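Local coordinates for Xaa-Pro Dipeptidase (Alteromonas macleodii, PDB 2QS8), which probably hydrolyses Xaa-Pro dipeptides as a metal-dependent carboxypeptidase of the amidohydrolase superfamily, at residues D67-F72 and V275-A280; I323-D328 and V342-N347; T327-G330 and T336-K339. All blocks are in the same frame, centred on the assembly; numbering follows the deposited sequence.

Contact 1 of 3, residues D67-F72 and V275-A280; sequences DMHVHF and VPTISA. With MG (magnesium ion), chain C; MET (methionine), chain D.
The backbone of residues 67-72 runs beside the end of strand 273-275, with the CA atoms of Met68 and Val275 7.1 Å apart and His69 level with Thr277, so the contact is left to side chains. Val275 extends its CG1 to 4.1 Å from CB of Met68, and the same methyl also meets CB of His69. Met68 itself, built as selenomethionine, bends back so that its selenium end turns off from Val275. The His69 ring takes CG2 of Thr277 over one face, near the rim, where CG2 lies 4.1 Å from CG of His69. With its ring anti to the backbone N (chi1 -163°), His69 reaches inward and binds magnesium through NE2 at 2.4 Å, while Glu254 takes ND1 and fixes the ring's rotation. His69 and His71 form the His-X-His motif at the end of the first barrel strand in the amidohydrolase superfamily, and NE2 of His71 reaches the same metal at 2.2 Å. Asp67 makes an Asx turn, its OD1 accepting from N of His69. Thr277 stands at the N-cap position of helix 278-287, but its OG1 bonds to His255 instead of capping the helix. CB of Ala280 lies 3.5 Å from CE of the bound methionine.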
ATOM      1  N   ASP A  67      29.754  22.353  -9.780  1.00 23.08           N
ATOM      2  CA  ASP A  67      29.338  22.283  -8.378  1.00 21.98           C
ATOM      3  C   ASP A  67      28.263  21.195  -8.304  1.00 20.80           C
ATOM      4  O   ASP A  67      27.181  21.344  -8.849  1.00 19.84           O
ATOM      5  CB  ASP A  67      28.773  23.638  -7.920  1.00 22.88           C
ATOM      6  CG  ASP A  67      28.625  23.734  -6.410  1.00 24.13           C
ATOM      7  OD1 ASP A  67      28.371  22.698  -5.764  1.00 23.82           O
ATOM      8  OD2 ASP A  67      28.751  24.857  -5.869  1.00 26.02           O
HETATM    9  N   MSE A  68      28.586  20.089  -7.640  1.00 21.49           N
HETATM   10  CA  MSE A  68      27.667  18.954  -7.527  1.00 20.44           C
HETATM   11  C   MSE A  68      26.522  19.129  -6.520  1.00 23.14           C
HETATM   12  O   MSE A  68      25.734  18.200  -6.334  1.00 22.57           O
HETATM   13  CB  MSE A  68      28.442  17.702  -7.126  1.00 18.50           C
HETATM   14  CG  MSE A  68      29.570  17.297  -8.054  1.00 17.13           C
HETATM   15 SE   MSE A  68      28.778  16.897  -9.785  1.00 25.22          SE
HETATM   16  CE  MSE A  68      27.792  15.252  -9.475  1.00 23.18           C
ATOM     17  N   HIS A  69      26.431  20.282  -5.861  1.00 22.03           N
ATOM     18  CA  HIS A  69      25.391  20.453  -4.851  1.00 22.16           C
ATOM     19  C   HIS A  69      24.956  21.900  -4.650  1.00 20.96           C
ATOM     20  O   HIS A  69      25.511  22.618  -3.816  1.00 19.54           O
ATOM     21  CB  HIS A  69      25.890  19.863  -3.528  1.00 22.33           C
ATOM     22  CG  HIS A  69      24.813  19.600  -2.519  1.00 25.96           C
ATOM     23  ND1 HIS A  69      24.612  18.356  -1.960  1.00 26.42           N
ATOM     24  CD2 HIS A  69      23.918  20.427  -1.931  1.00 25.72           C
ATOM     25  CE1 HIS A  69      23.641  18.431  -1.066  1.00 24.81           C
ATOM     26  NE2 HIS A  69      23.205  19.676  -1.029  1.00 26.11           N
ATOM     27  N   VAL A  70      23.958  22.322  -5.416  1.00 21.32           N
ATOM     28  CA  VAL A  70      23.459  23.688  -5.306  1.00 22.75           C
ATOM     29  C   VAL A  70      21.935  23.698  -5.218  1.00 23.16           C
ATOM     30  O   VAL A  70      21.279  22.739  -5.629  1.00 24.18           O
ATOM     31  CB  VAL A  70      23.894  24.566  -6.517  1.00 23.75           C
ATOM     32  CG1 VAL A  70      25.424  24.633  -6.594  1.00 22.50           C
ATOM     33  CG2 VAL A  70      23.309  24.015  -7.803  1.00 21.39           C
ATOM     34  N   HIS A  71      21.386  24.779  -4.670  1.00 21.90           N
ATOM     35  CA  HIS A  71      19.941  24.923  -4.528  1.00 22.42           C
ATOM     36  C   HIS A  71      19.473  26.288  -5.036  1.00 21.68           C
ATOM     37  O   HIS A  71      19.024  27.130  -4.252  1.00 22.02           O
ATOM     38  CB  HIS A  71      19.522  24.772  -3.057  1.00 20.13           C
ATOM     39  CG  HIS A  71      19.836  23.437  -2.464  1.00 23.04           C
ATOM     40  ND1 HIS A  71      19.194  22.279  -2.851  1.00 23.62           N
ATOM     41  CD2 HIS A  71      20.718  23.075  -1.501  1.00 22.33           C
ATOM     42  CE1 HIS A  71      19.662  21.264  -2.149  1.00 25.71           C
ATOM     43  NE2 HIS A  71      20.588  21.719  -1.323  1.00 25.68           N
ATOM     44  N   PHE A  72      19.580  26.517  -6.338  1.00 20.81           N
ATOM     45  CA  PHE A  72      19.136  27.789  -6.890  1.00 21.59           C
ATOM     46  C   PHE A  72      17.678  27.969  -6.483  1.00 23.27           C
ATOM     47  O   PHE A  72      16.896  27.016  -6.531  1.00 24.32           O
ATOM     48  CB  PHE A  72      19.220  27.800  -8.421  1.00 22.50           C
ATOM     49  CG  PHE A  72      20.617  27.636  -8.979  1.00 21.99           C
ATOM     50  CD1 PHE A  72      21.731  28.113  -8.292  1.00 22.60           C
ATOM     51  CD2 PHE A  72      20.803  27.065 -10.229  1.00 21.60           C
ATOM     52  CE1 PHE A  72      23.010  28.023  -8.852  1.00 22.34           C
ATOM     53  CE2 PHE A  72      22.074  26.971 -10.801  1.00 21.18           C
ATOM     54  CZ  PHE A  72      23.178  27.451 -10.111  1.00 22.98           C
ATOM     55  N   VAL A 275      30.883  14.245  -1.712  1.00 28.36           N
ATOM     56  CA  VAL A 275      30.686  15.676  -1.962  1.00 25.92           C
ATOM     57  C   VAL A 275      30.592  16.297  -0.564  1.00 26.88           C
ATOM     58  O   VAL A 275      29.527  16.331   0.046  1.00 25.89           O
ATOM     59  CB  VAL A 275      29.383  15.923  -2.726  1.00 24.97           C
ATOM     60  CG1 VAL A 275      29.279  17.369  -3.124  1.00 23.96           C
ATOM     61  CG2 VAL A 275      29.323  15.035  -3.930  1.00 22.87           C
ATOM     62  N   PRO A 276      31.716  16.814  -0.051  1.00 27.13           N
ATOM     63  CA  PRO A 276      31.807  17.421   1.276  1.00 26.53           C
ATOM     64  C   PRO A 276      30.955  18.626   1.678  1.00 25.61           C
ATOM     65  O   PRO A 276      30.401  18.631   2.768  1.00 26.12           O
ATOM     66  CB  PRO A 276      33.300  17.701   1.415  1.00 28.38           C
ATOM     67  CG  PRO A 276      33.700  18.021   0.024  1.00 28.93           C
ATOM     68  CD  PRO A 276      32.982  16.973  -0.785  1.00 26.93           C
ATOM     69  N   THR A 277      30.843  19.630   0.821  1.00 24.57           N
ATOM     70  CA  THR A 277      30.103  20.845   1.165  1.00 24.70           C
ATOM     71  C   THR A 277      30.652  21.404   2.474  1.00 24.69           C
ATOM     72  O   THR A 277      29.903  21.674   3.423  1.00 25.14           O
ATOM     73  CB  THR A 277      28.568  20.615   1.325  1.00 25.45           C
ATOM     74  OG1 THR A 277      28.294  19.866   2.526  1.00 23.71           O
ATOM     75  CG2 THR A 277      28.016  19.900   0.099  1.00 23.15           C
ATOM     76  N   ILE A 278      31.970  21.562   2.525  1.00 24.21           N
ATOM     77  CA  ILE A 278      32.615  22.102   3.717  1.00 25.77           C
ATOM     78  C   ILE A 278      32.074  23.503   4.020  1.00 27.18           C
ATOM     79  O   ILE A 278      31.808  23.828   5.172  1.00 27.76           O
ATOM     80  CB  ILE A 278      34.152  22.194   3.549  1.00 25.33           C
ATOM     81  CG1 ILE A 278      34.725  20.818   3.216  1.00 23.72           C
ATOM     82  CG2 ILE A 278      34.784  22.716   4.840  1.00 23.50           C
ATOM     83  CD1 ILE A 278      36.186  20.841   2.843  1.00 29.14           C
ATOM     84  N   SER A 279      31.906  24.313   2.976  1.00 28.15           N
ATOM     85  CA  SER A 279      31.401  25.677   3.121  1.00 29.67           C
ATOM     86  C   SER A 279      30.130  25.733   3.960  1.00 30.98           C
ATOM     87  O   SER A 279      30.062  26.461   4.948  1.00 31.55           O
ATOM     88  CB  SER A 279      31.105  26.289   1.750  1.00 30.02           C
ATOM     89  OG  SER A 279      32.287  26.471   0.996  1.00 33.09           O
ATOM     90  N   ALA A 280      29.125  24.969   3.547  1.00 32.50           N
ATOM     91  CA  ALA A 280      27.849  24.937   4.251  1.00 34.37           C
ATOM     92  C   ALA A 280      28.071  24.503   5.692  1.00 34.58           C
ATOM     93  O   ALA A 280      27.393  24.982   6.597  1.00 35.56           O
ATOM     94  CB  ALA A 280      26.877  23.983   3.554  1.00 33.51           C
TER
HETATM   95 MG    MG C 500      21.434  20.583   0.324  1.00 29.56          MG
HETATM   96  N   MET D 600      21.752  21.304   4.138  1.00 39.57           N
HETATM   97  CA  MET D 600      22.481  20.455   5.126  1.00 38.07           C
HETATM   98  C   MET D 600      21.599  20.080   6.314  1.00 36.81           C
HETATM   99  O   MET D 600      21.901  19.059   6.965  1.00 35.27           O
HETATM  100  CB  MET D 600      23.716  21.198   5.634  1.00 41.37           C
HETATM  101  CG  MET D 600      24.548  20.386   6.588  1.00 44.20           C
HETATM  102  SD  MET D 600      26.057  21.207   6.963  1.00 50.81           S
HETATM  103  CE  MET D 600      26.873  21.066   5.398  1.00 47.95           C
HETATM  104  OXT MET D 600      20.626  20.819   6.580  1.00 34.66           O

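Contact 2 of 3, residues I323-D328 and V342-N347; sequences IAFGTD and VYMVEN. With MET (methionine), chain D.
Tyr343 turns its ring toward helix 278-287, and the next residue, Met344, is the one of residues 342-347 that meets Phe325 and Ile323, using the outer end of its chain. Met344, built as selenomethionine, leaves the helix with CG anti to the carbonyl carbon (chi1 -65°), runs on extended through chi2 and then bends at SE. That bend divides its work. SE lies beside the Phe325 ring, 3.8 Å from CD1 of Phe325 and 4.9 Å from the ring centroid, a Met-aromatic contact of oblique approach. CE turns onward to CG2 of Ile323 at 3.6 Å, the two chains running alongside each other in opposing directions. At the far end Asn347 folds its amide back, and ND2 donates to O of Tyr343 at 2.7 Å, nearly in the amide plane and 27° from the carbonyl plane. The other segment continues past Phe325 to Asp328, whose OD2 accepts from the amine N of the bound methionine at 3.0 Å. With an alanine at Asp328, the magnesium site would probably keep just its two histidines among its protein ligands and the methionine amine would be likely to lose this acceptor. Around the contact, Phe313 of helix 299-319 packs on both Ile323 and Met344, Phe107 and Phe341 meet the Phe325 ring, and Ala324 is backbone-bonded to Tyr274 of strand 273-275 and Phe325 to Met68, at the corner after strand 60-67.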
ATOM      1  N   ILE A 323      36.445  12.013  -4.416  1.00 28.25           N
ATOM      2  CA  ILE A 323      35.851  13.284  -4.054  1.00 27.57           C
ATOM      3  C   ILE A 323      35.509  14.160  -5.249  1.00 27.28           C
ATOM      4  O   ILE A 323      36.312  14.321  -6.169  1.00 28.82           O
ATOM      5  CB  ILE A 323      36.803  14.068  -3.114  1.00 28.11           C
ATOM      6  CG1 ILE A 323      36.865  13.370  -1.750  1.00 29.63           C
ATOM      7  CG2 ILE A 323      36.352  15.511  -2.981  1.00 27.89           C
ATOM      8  CD1 ILE A 323      37.845  13.986  -0.763  1.00 30.66           C
ATOM      9  N   ALA A 324      34.300  14.720  -5.225  1.00 26.94           N
ATOM     10  CA  ALA A 324      33.830  15.615  -6.275  1.00 25.20           C
ATOM     11  C   ALA A 324      33.369  16.913  -5.608  1.00 25.76           C
ATOM     12  O   ALA A 324      32.755  16.885  -4.536  1.00 23.55           O
ATOM     13  CB  ALA A 324      32.680  14.975  -7.048  1.00 24.15           C
ATOM     14  N   PHE A 325      33.677  18.037  -6.249  1.00 24.87           N
ATOM     15  CA  PHE A 325      33.337  19.370  -5.751  1.00 25.21           C
ATOM     16  C   PHE A 325      31.830  19.631  -5.521  1.00 26.53           C
ATOM     17  O   PHE A 325      31.011  19.452  -6.428  1.00 26.24           O
ATOM     18  CB  PHE A 325      33.883  20.413  -6.728  1.00 24.33           C
ATOM     19  CG  PHE A 325      33.861  21.811  -6.199  1.00 26.46           C
ATOM     20  CD1 PHE A 325      34.956  22.317  -5.511  1.00 27.74           C
ATOM     21  CD2 PHE A 325      32.765  22.634  -6.413  1.00 26.41           C
ATOM     22  CE1 PHE A 325      34.961  23.622  -5.053  1.00 28.82           C
ATOM     23  CE2 PHE A 325      32.762  23.935  -5.958  1.00 28.47           C
ATOM     24  CZ  PHE A 325      33.864  24.434  -5.276  1.00 28.58           C
ATOM     25  N   GLY A 326      31.493  20.077  -4.313  1.00 25.33           N
ATOM     26  CA  GLY A 326      30.116  20.377  -3.953  1.00 25.29           C
ATOM     27  C   GLY A 326      30.056  21.311  -2.751  1.00 23.54           C
ATOM     28  O   GLY A 326      30.684  21.042  -1.732  1.00 22.05           O
ATOM     29  N   THR A 327      29.266  22.371  -2.843  1.00 22.18           N
ATOM     30  CA  THR A 327      29.211  23.377  -1.780  1.00 23.76           C
ATOM     31  C   THR A 327      27.936  23.508  -0.922  1.00 25.75           C
ATOM     32  O   THR A 327      27.993  23.957   0.222  1.00 25.48           O
ATOM     33  CB  THR A 327      29.474  24.764  -2.384  1.00 21.86           C
ATOM     34  OG1 THR A 327      28.335  25.156  -3.158  1.00 19.42           O
ATOM     35  CG2 THR A 327      30.687  24.711  -3.326  1.00 18.53           C
ATOM     36  N   ASP A 328      26.799  23.122  -1.490  1.00 26.56           N
ATOM     37  CA  ASP A 328      25.510  23.248  -0.830  1.00 24.68           C
ATOM     38  C   ASP A 328      25.150  24.738  -0.801  1.00 25.43           C
ATOM     39  O   ASP A 328      24.581  25.250   0.176  1.00 25.44           O
ATOM     40  CB  ASP A 328      25.525  22.667   0.593  1.00 23.99           C
ATOM     41  CG  ASP A 328      24.117  22.369   1.125  1.00 25.41           C
ATOM     42  OD1 ASP A 328      23.125  22.570   0.393  1.00 23.80           O
ATOM     43  OD2 ASP A 328      23.993  21.917   2.281  1.00 25.00           O
ATOM     44  N   VAL A 342      39.232  26.944  -1.208  1.00 28.73           N
ATOM     45  CA  VAL A 342      40.111  27.352  -0.127  1.00 27.45           C
ATOM     46  C   VAL A 342      39.964  26.428   1.083  1.00 29.74           C
ATOM     47  O   VAL A 342      40.944  26.138   1.773  1.00 31.03           O
ATOM     48  CB  VAL A 342      39.817  28.798   0.297  1.00 26.61           C
ATOM     49  CG1 VAL A 342      40.854  29.256   1.323  1.00 24.89           C
ATOM     50  CG2 VAL A 342      39.800  29.702  -0.926  1.00 25.02           C
ATOM     51  N   TYR A 343      38.740  25.968   1.333  1.00 28.59           N
ATOM     52  CA  TYR A 343      38.484  25.073   2.456  1.00 28.20           C
ATOM     53  C   TYR A 343      39.086  23.699   2.209  1.00 27.57           C
ATOM     54  O   TYR A 343      39.630  23.082   3.121  1.00 25.83           O
ATOM     55  CB  TYR A 343      36.977  24.943   2.716  1.00 29.86           C
ATOM     56  CG  TYR A 343      36.364  26.105   3.470  1.00 32.29           C
ATOM     57  CD1 TYR A 343      36.794  26.425   4.760  1.00 31.30           C
ATOM     58  CD2 TYR A 343      35.319  26.852   2.921  1.00 32.22           C
ATOM     59  CE1 TYR A 343      36.203  27.445   5.484  1.00 32.36           C
ATOM     60  CE2 TYR A 343      34.714  27.885   3.641  1.00 33.85           C
ATOM     61  CZ  TYR A 343      35.164  28.170   4.921  1.00 34.67           C
ATOM     62  OH  TYR A 343      34.566  29.171   5.655  1.00 36.93           O
HETATM   63  N   MSE A 344      38.994  23.223   0.973  1.00 27.09           N
HETATM   64  CA  MSE A 344      39.530  21.922   0.622  1.00 27.93           C
HETATM   65  C   MSE A 344      41.035  21.893   0.768  1.00 28.83           C
HETATM   66  O   MSE A 344      41.605  20.898   1.221  1.00 28.52           O
HETATM   67  CB  MSE A 344      39.135  21.575  -0.805  1.00 25.41           C
HETATM   68  CG  MSE A 344      37.649  21.420  -0.939  1.00 23.24           C
HETATM   69 SE   MSE A 344      37.194  21.013  -2.767  1.00 26.79          SE
HETATM   70  CE  MSE A 344      37.176  19.057  -2.725  1.00 16.48           C
ATOM     71  N   VAL A 345      41.670  23.002   0.409  1.00 31.05           N
ATOM     72  CA  VAL A 345      43.113  23.112   0.509  1.00 33.79           C
ATOM     73  C   VAL A 345      43.562  23.156   1.967  1.00 34.71           C
ATOM     74  O   VAL A 345      44.426  22.386   2.374  1.00 33.07           O
ATOM     75  CB  VAL A 345      43.638  24.377  -0.223  1.00 34.78           C
ATOM     76  CG1 VAL A 345      45.143  24.494  -0.032  1.00 36.71           C
ATOM     77  CG2 VAL A 345      43.299  24.305  -1.715  1.00 35.95           C
ATOM     78  N   GLU A 346      42.974  24.052   2.755  1.00 36.34           N
ATOM     79  CA  GLU A 346      43.345  24.180   4.157  1.00 37.12           C
ATOM     80  C   GLU A 346      43.173  22.883   4.933  1.00 36.65           C
ATOM     81  O   GLU A 346      43.763  22.712   6.000  1.00 35.12           O
ATOM     82  CB  GLU A 346      42.529  25.284   4.828  1.00 40.02           C
ATOM     83  CG  GLU A 346      42.591  26.610   4.096  1.00 46.73           C
ATOM     84  CD  GLU A 346      42.225  27.785   4.982  1.00 49.84           C
ATOM     85  OE1 GLU A 346      41.259  27.666   5.775  1.00 52.89           O
ATOM     86  OE2 GLU A 346      42.906  28.833   4.869  1.00 50.68           O
ATOM     87  N   ASN A 347      42.378  21.963   4.401  1.00 35.57           N
ATOM     88  CA  ASN A 347      42.162  20.702   5.085  1.00 35.52           C
ATOM     89  C   ASN A 347      42.907  19.506   4.498  1.00 36.50           C
ATOM     90  O   ASN A 347      42.495  18.357   4.684  1.00 36.35           O
ATOM     91  CB  ASN A 347      40.662  20.425   5.191  1.00 34.30           C
ATOM     92  CG  ASN A 347      39.985  21.330   6.211  1.00 34.42           C
ATOM     93  OD1 ASN A 347      40.113  21.126   7.417  1.00 31.77           O
ATOM     94  ND2 ASN A 347      39.285  22.349   5.727  1.00 34.04           N
TER
HETATM   95  N   MET D 600      21.752  21.304   4.138  1.00 39.57           N
HETATM   96  CA  MET D 600      22.481  20.455   5.126  1.00 38.07           C
HETATM   97  C   MET D 600      21.599  20.080   6.314  1.00 36.81           C
HETATM   98  O   MET D 600      21.901  19.059   6.965  1.00 35.27           O
HETATM   99  CB  MET D 600      23.716  21.198   5.634  1.00 41.37           C
HETATM  100  CG  MET D 600      24.548  20.386   6.588  1.00 44.20           C
HETATM  101  SD  MET D 600      26.057  21.207   6.963  1.00 50.81           S
HETATM  102  CE  MET D 600      26.873  21.066   5.398  1.00 47.95           C
HETATM  103  OXT MET D 600      20.626  20.819   6.580  1.00 34.66           O

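Contact 3 of 3, residues T327-G330 and T336-K339; sequences TDAG and TNWK. With MET (methionine), chain D.
Thr327 and Asn337 face each other across the loop that leads to helix 339-346, their CA atoms 6.3 Å apart and their side chains nearly perpendicular. From CA, the CB of Thr327 points toward residues 336-339, and there the side chain divides. CG2, anti to the carbonyl carbon, reaches the backbone of the other segment and lies 3.8 Å from O of Asn337. The other branch is set by chi1 of 72°, which holds OG1 between the backbone N and the carbonyl carbon. From there the hydroxyl is hydrogen-bonded to the carboxylate of Asp67, and it also accepts a weak, bent bond from N of Ala329 at 3.1 Å. The end of the Asn337 side chain comes against CB of Ala329 and lies near OG1 of Thr327. Residues 336-339 are themselves turned, N of Lys339 bonding to O of Thr336 at 3.1 Å. Between Thr327 and Ala329, Asp328 points the opposite way, into the active site. The two segments meet through van der Waals contact, and OG1 has its main partner in Asp67, consistent with the hydroxyl steadying the turn that carries the metal ligand Asp328.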
ATOM      1  N   THR A 327      29.266  22.371  -2.843  1.00 22.18           N
ATOM      2  CA  THR A 327      29.211  23.377  -1.780  1.00 23.76           C
ATOM      3  C   THR A 327      27.936  23.508  -0.922  1.00 25.75           C
ATOM      4  O   THR A 327      27.993  23.957   0.222  1.00 25.48           O
ATOM      5  CB  THR A 327      29.474  24.764  -2.384  1.00 21.86           C
ATOM      6  OG1 THR A 327      28.335  25.156  -3.158  1.00 19.42           O
ATOM      7  CG2 THR A 327      30.687  24.711  -3.326  1.00 18.53           C
ATOM      8  N   ASP A 328      26.799  23.122  -1.490  1.00 26.56           N
ATOM      9  CA  ASP A 328      25.510  23.248  -0.830  1.00 24.68           C
ATOM     10  C   ASP A 328      25.150  24.738  -0.801  1.00 25.43           C
ATOM     11  O   ASP A 328      24.581  25.250   0.176  1.00 25.44           O
ATOM     12  CB  ASP A 328      25.525  22.667   0.593  1.00 23.99           C
ATOM     13  CG  ASP A 328      24.117  22.369   1.125  1.00 25.41           C
ATOM     14  OD1 ASP A 328      23.125  22.570   0.393  1.00 23.80           O
ATOM     15  OD2 ASP A 328      23.993  21.917   2.281  1.00 25.00           O
ATOM     16  N   ALA A 329      25.518  25.424  -1.878  1.00 22.79           N
ATOM     17  CA  ALA A 329      25.198  26.835  -2.055  1.00 22.50           C
ATOM     18  C   ALA A 329      23.666  26.906  -2.092  1.00 23.64           C
ATOM     19  O   ALA A 329      23.017  26.190  -2.854  1.00 22.18           O
ATOM     20  CB  ALA A 329      25.784  27.345  -3.360  1.00 21.36           C
ATOM     21  N   GLY A 330      23.095  27.772  -1.298  1.00 24.42           N
ATOM     22  CA  GLY A 330      21.652  27.895  -1.159  1.00 24.50           C
ATOM     23  C   GLY A 330      21.434  27.983   0.343  1.00 24.53           C
ATOM     24  O   GLY A 330      20.386  28.399   0.827  1.00 24.89           O
ATOM     25  N   THR A 336      29.442  32.394  -4.008  1.00 26.24           N
ATOM     26  CA  THR A 336      30.605  32.308  -3.135  1.00 27.30           C
ATOM     27  C   THR A 336      31.161  30.881  -3.199  1.00 26.66           C
ATOM     28  O   THR A 336      31.939  30.450  -2.343  1.00 26.11           O
ATOM     29  CB  THR A 336      30.224  32.651  -1.675  1.00 28.50           C
ATOM     30  OG1 THR A 336      29.292  31.678  -1.178  1.00 27.27           O
ATOM     31  CG2 THR A 336      29.601  34.058  -1.614  1.00 26.50           C
ATOM     32  N   ASN A 337      30.747  30.159  -4.234  1.00 27.60           N
ATOM     33  CA  ASN A 337      31.155  28.771  -4.432  1.00 28.04           C
ATOM     34  C   ASN A 337      32.670  28.573  -4.331  1.00 28.81           C
ATOM     35  O   ASN A 337      33.135  27.571  -3.781  1.00 28.45           O
ATOM     36  CB  ASN A 337      30.665  28.279  -5.794  1.00 26.19           C
ATOM     37  CG  ASN A 337      29.179  28.550  -6.019  1.00 25.93           C
ATOM     38  OD1 ASN A 337      28.360  27.624  -6.048  1.00 26.11           O
ATOM     39  ND2 ASN A 337      28.827  29.822  -6.180  1.00 23.17           N
ATOM     40  N   TRP A 338      33.430  29.539  -4.841  1.00 29.64           N
ATOM     41  CA  TRP A 338      34.892  29.453  -4.831  1.00 31.73           C
ATOM     42  C   TRP A 338      35.526  29.177  -3.465  1.00 31.94           C
ATOM     43  O   TRP A 338      36.570  28.513  -3.390  1.00 31.59           O
ATOM     44  CB  TRP A 338      35.503  30.726  -5.417  1.00 32.68           C
ATOM     45  CG  TRP A 338      35.200  31.956  -4.617  1.00 35.66           C
ATOM     46  CD1 TRP A 338      34.114  32.770  -4.741  1.00 36.44           C
ATOM     47  CD2 TRP A 338      35.982  32.494  -3.545  1.00 35.47           C
ATOM     48  NE1 TRP A 338      34.168  33.785  -3.817  1.00 36.92           N
ATOM     49  CE2 TRP A 338      35.309  33.643  -3.071  1.00 37.12           C
ATOM     50  CE3 TRP A 338      37.193  32.124  -2.947  1.00 36.17           C
ATOM     51  CZ2 TRP A 338      35.798  34.417  -2.015  1.00 37.10           C
ATOM     52  CZ3 TRP A 338      37.682  32.893  -1.897  1.00 37.39           C
ATOM     53  CH2 TRP A 338      36.985  34.032  -1.444  1.00 37.59           C
ATOM     54  N   LYS A 339      34.907  29.679  -2.395  1.00 30.76           N
ATOM     55  CA  LYS A 339      35.430  29.487  -1.045  1.00 30.08           C
ATOM     56  C   LYS A 339      35.644  28.013  -0.707  1.00 30.36           C
ATOM     57  O   LYS A 339      36.508  27.678   0.110  1.00 28.45           O
ATOM     58  CB  LYS A 339      34.490  30.112  -0.015  1.00 33.32           C
ATOM     59  CG  LYS A 339      34.314  31.603  -0.188  1.00 34.29           C
ATOM     60  CD  LYS A 339      33.404  32.173   0.884  1.00 36.12           C
ATOM     61  CE  LYS A 339      33.163  33.657   0.677  1.00 36.12           C
ATOM     62  NZ  LYS A 339      32.333  34.209   1.783  1.00 37.33           N
TER
HETATM   63  N   MET D 600      21.752  21.304   4.138  1.00 39.57           N
HETATM   64  CA  MET D 600      22.481  20.455   5.126  1.00 38.07           C
HETATM   65  C   MET D 600      21.599  20.080   6.314  1.00 36.81           C
HETATM   66  O   MET D 600      21.901  19.059   6.965  1.00 35.27           O
HETATM   67  CB  MET D 600      23.716  21.198   5.634  1.00 41.37           C
HETATM   68  CG  MET D 600      24.548  20.386   6.588  1.00 44.20           C
HETATM   69  SD  MET D 600      26.057  21.207   6.963  1.00 50.81           S
HETATM   70  CE  MET D 600      26.873  21.066   5.398  1.00 47.95           C
HETATM   71  OXT MET D 600      20.626  20.819   6.580  1.00 34.66           O

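The three contacts form one compact cluster: the centre of contact 1 lies about 6 Å from that of contact 3 and about 9 Å from that of contact 2, and contacts 2 and 3 are also about 9 Å apart. Along the chain contact 1 closes first; contacts 2 and 3 then share Thr327 and Asp328. The join to contact 1 is partly polar, N of Asp328 bonding to O of His69 at 2.7 Å. They lie where strand ends meet the loop before helix 339-346, and there metal ligands more than 250 residues apart in sequence converge. One side of this cluster binds magnesium and methionine, while contact 2 packs the loop against helix 339-346.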